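Local coordinates for protein NADH:ubiquinone oxidoreductase, Na translocating, F subunit (Porphyromonas gingivalis, PDB 2R6H) that is a flavoprotein of the oxidoreductase kind, combining a domain that binds flavin-adenine dinucleotide with a probable NAD-binding domain, at residues A[186-194]-A[238-246]. Residues are numbered along the deposited sequence; the frame is centred on the assembly and turned at random.
Sequences RKVSYWYGA and IHQVIYDNY
Trp191 lies against helix 238-246 with most of its side chain. Its CB rests on the CD1 atoms of Ile238 and Ile242, 3.6 Å from each. With CG anti to the carbonyl carbon (chi1 -61°), the indole extends along the helix, and CG and CD2 come under Ile242 CG1, which stands 3.3 Å above one ring face, offset toward the rim. Farther out, CZ3 meets Val241 CG1 at 3.8 Å near the ring plane, while CZ2 reaches Tyr246 CB at 3.6 Å. On the pyrrole side, NE1 makes a weak hydrogen bond to Ser189 OG, which lies at the ring edge in plane. Beyond the indole, Lys187 and Tyr246 approach from opposite directions, NZ so close to OH that their hydrogen bond is doubtful in detail; Glu158 OE2 joins both, by a salt bridge to NZ and a hydrogen bond to OH. Where Gly193 lacks a side chain, its N packs 3.6 Å from Ile238 CG1 and the two CA atoms approach to 5.5 Å. Strand and helix directions differ by 142°, the helix covering one face of the parallel sheet, as in the three-layer alpha/beta nucleotide-binding fold of ferredoxin reductase-like NAD domains.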
# COMPACT_ATOMS: atom_id res chain seq x y z
N ARG A 186 -12.11 17.78 9.57
CA ARG A 186 -12.28 16.56 10.32
C ARG A 186 -11.00 16.20 11.08
O ARG A 186 -9.91 16.62 10.68
CB ARG A 186 -12.65 15.43 9.36
CG ARG A 186 -14.06 15.50 8.88
CD ARG A 186 -14.70 14.15 9.08
NE ARG A 186 -14.99 13.47 7.83
CZ ARG A 186 -15.23 12.17 7.74
NH1 ARG A 186 -15.18 11.39 8.81
NH2 ARG A 186 -15.50 11.65 6.55
N LYS A 187 -11.14 15.46 12.17
CA LYS A 187 -9.98 14.94 12.90
C LYS A 187 -9.57 13.59 12.33
O LYS A 187 -10.40 12.68 12.18
CB LYS A 187 -10.29 14.85 14.38
CG LYS A 187 -9.17 14.22 15.19
CD LYS A 187 -8.99 14.94 16.52
CE LYS A 187 -8.26 14.08 17.52
NZ LYS A 187 -8.85 12.71 17.55
N VAL A 188 -8.29 13.46 12.00
CA VAL A 188 -7.84 12.34 11.19
C VAL A 188 -6.48 11.84 11.66
O VAL A 188 -5.51 12.59 11.63
CB VAL A 188 -7.70 12.73 9.69
CG1 VAL A 188 -7.23 11.55 8.88
CG2 VAL A 188 -9.02 13.26 9.13
N SER A 189 -6.39 10.59 12.09
CA SER A 189 -5.10 10.00 12.37
C SER A 189 -4.82 8.86 11.40
O SER A 189 -5.73 8.15 10.97
CB SER A 189 -5.02 9.51 13.82
OG SER A 189 -5.97 8.49 14.09
N TYR A 190 -3.55 8.68 11.05
CA TYR A 190 -3.13 7.56 10.22
C TYR A 190 -2.05 6.78 10.95
O TYR A 190 -1.01 7.33 11.26
CB TYR A 190 -2.60 8.08 8.89
CG TYR A 190 -2.15 7.02 7.92
CD1 TYR A 190 -2.68 5.75 7.96
CD2 TYR A 190 -1.21 7.30 6.95
CE1 TYR A 190 -2.27 4.78 7.06
CE2 TYR A 190 -0.81 6.35 6.04
CZ TYR A 190 -1.33 5.09 6.09
OH TYR A 190 -0.92 4.13 5.19
N TRP A 191 -2.31 5.52 11.25
CA TRP A 191 -1.35 4.67 11.93
C TRP A 191 -0.84 3.62 10.96
O TRP A 191 -1.56 2.68 10.65
CB TRP A 191 -2.01 3.96 13.11
CG TRP A 191 -2.55 4.90 14.14
CD1 TRP A 191 -3.64 5.71 14.03
CD2 TRP A 191 -2.01 5.14 15.44
NE1 TRP A 191 -3.82 6.44 15.17
CE2 TRP A 191 -2.83 6.11 16.06
CE3 TRP A 191 -0.93 4.63 16.15
CZ2 TRP A 191 -2.59 6.57 17.34
CZ3 TRP A 191 -0.70 5.09 17.42
CH2 TRP A 191 -1.52 6.04 18.01
N TYR A 192 0.39 3.76 10.49
CA TYR A 192 0.94 2.80 9.53
C TYR A 192 1.97 1.88 10.18
O TYR A 192 2.90 2.34 10.82
CB TYR A 192 1.58 3.54 8.36
CG TYR A 192 2.20 2.63 7.31
CD1 TYR A 192 1.43 2.10 6.28
CD2 TYR A 192 3.55 2.32 7.34
CE1 TYR A 192 1.99 1.27 5.32
CE2 TYR A 192 4.12 1.50 6.38
CZ TYR A 192 3.33 0.98 5.38
OH TYR A 192 3.90 0.17 4.44
N GLY A 193 1.82 0.58 9.99
CA GLY A 193 2.77 -0.36 10.55
C GLY A 193 3.75 -0.94 9.54
O GLY A 193 3.37 -1.45 8.50
N ALA A 194 5.03 -0.86 9.86
CA ALA A 194 6.05 -1.42 9.00
C ALA A 194 6.97 -2.31 9.84
O ALA A 194 7.07 -2.12 11.05
CB ALA A 194 6.84 -0.31 8.31
N ILE A 238 0.36 -3.28 14.93
CA ILE A 238 -0.36 -2.03 14.73
C ILE A 238 -1.57 -1.88 15.65
O ILE A 238 -1.75 -0.84 16.26
CB ILE A 238 -0.73 -1.81 13.24
CG1 ILE A 238 -0.25 -0.44 12.77
CG2 ILE A 238 -2.22 -1.91 13.03
CD1 ILE A 238 -0.56 0.67 13.72
N HIS A 239 -2.39 -2.92 15.75
CA HIS A 239 -3.59 -2.86 16.59
C HIS A 239 -3.22 -2.69 18.07
O HIS A 239 -3.88 -1.98 18.83
CB HIS A 239 -4.44 -4.13 16.39
CG HIS A 239 -3.81 -5.37 16.94
ND1 HIS A 239 -2.84 -6.07 16.27
CD2 HIS A 239 -4.00 -6.01 18.12
CE1 HIS A 239 -2.45 -7.10 17.01
NE2 HIS A 239 -3.14 -7.08 18.13
N GLN A 240 -2.15 -3.35 18.49
CA GLN A 240 -1.66 -3.23 19.84
C GLN A 240 -1.22 -1.78 20.08
O GLN A 240 -1.63 -1.16 21.06
CB GLN A 240 -0.51 -4.22 20.09
CG GLN A 240 -0.18 -4.45 21.56
CD GLN A 240 -1.34 -5.01 22.36
OE1 GLN A 240 -1.63 -6.20 22.30
NE2 GLN A 240 -2.03 -4.14 23.12
N VAL A 241 -0.40 -1.26 19.18
CA VAL A 241 0.06 0.13 19.27
C VAL A 241 -1.12 1.09 19.32
O VAL A 241 -1.16 1.99 20.16
CB VAL A 241 0.96 0.50 18.08
CG1 VAL A 241 1.36 1.97 18.15
CG2 VAL A 241 2.20 -0.39 18.05
N ILE A 242 -2.08 0.90 18.42
CA ILE A 242 -3.22 1.80 18.31
C ILE A 242 -4.07 1.77 19.58
O ILE A 242 -4.51 2.82 20.06
CB ILE A 242 -4.10 1.45 17.10
CG1 ILE A 242 -3.49 1.99 15.81
CG2 ILE A 242 -5.51 1.99 17.29
CD1 ILE A 242 -4.00 1.32 14.56
N TYR A 243 -4.30 0.58 20.10
CA TYR A 243 -5.13 0.41 21.29
C TYR A 243 -4.42 0.91 22.54
O TYR A 243 -5.00 1.62 23.36
CB TYR A 243 -5.53 -1.06 21.46
CG TYR A 243 -6.20 -1.36 22.78
CD1 TYR A 243 -7.50 -0.94 23.03
CD2 TYR A 243 -5.54 -2.06 23.78
CE1 TYR A 243 -8.12 -1.21 24.24
CE2 TYR A 243 -6.15 -2.34 24.99
CZ TYR A 243 -7.44 -1.91 25.21
OH TYR A 243 -8.06 -2.18 26.41
N ASP A 244 -3.15 0.54 22.68
CA ASP A 244 -2.38 0.87 23.87
C ASP A 244 -2.36 2.37 24.13
O ASP A 244 -2.51 2.82 25.26
CB ASP A 244 -0.95 0.33 23.75
CG ASP A 244 -0.81 -1.08 24.28
OD1 ASP A 244 -1.83 -1.68 24.67
OD2 ASP A 244 0.33 -1.59 24.31
N ASN A 245 -2.17 3.14 23.06
CA ASN A 245 -1.83 4.55 23.19
C ASN A 245 -3.05 5.46 23.06
O ASN A 245 -3.26 6.36 23.87
CB ASN A 245 -0.77 4.95 22.15
CG ASN A 245 0.53 4.20 22.34
OD1 ASN A 245 1.35 4.55 23.19
ND2 ASN A 245 0.74 3.16 21.54
N TYR A 246 -3.86 5.20 22.03
CA TYR A 246 -4.92 6.13 21.64
C TYR A 246 -6.28 5.65 22.12
O TYR A 246 -6.97 6.34 22.86
CB TYR A 246 -4.92 6.32 20.13
CG TYR A 246 -5.83 7.44 19.66
CD1 TYR A 246 -5.70 8.73 20.16
CD2 TYR A 246 -6.82 7.21 18.71
CE1 TYR A 246 -6.52 9.75 19.73
CE2 TYR A 246 -7.65 8.22 18.28
CZ TYR A 246 -7.50 9.49 18.79
OH TYR A 246 -8.32 10.51 18.36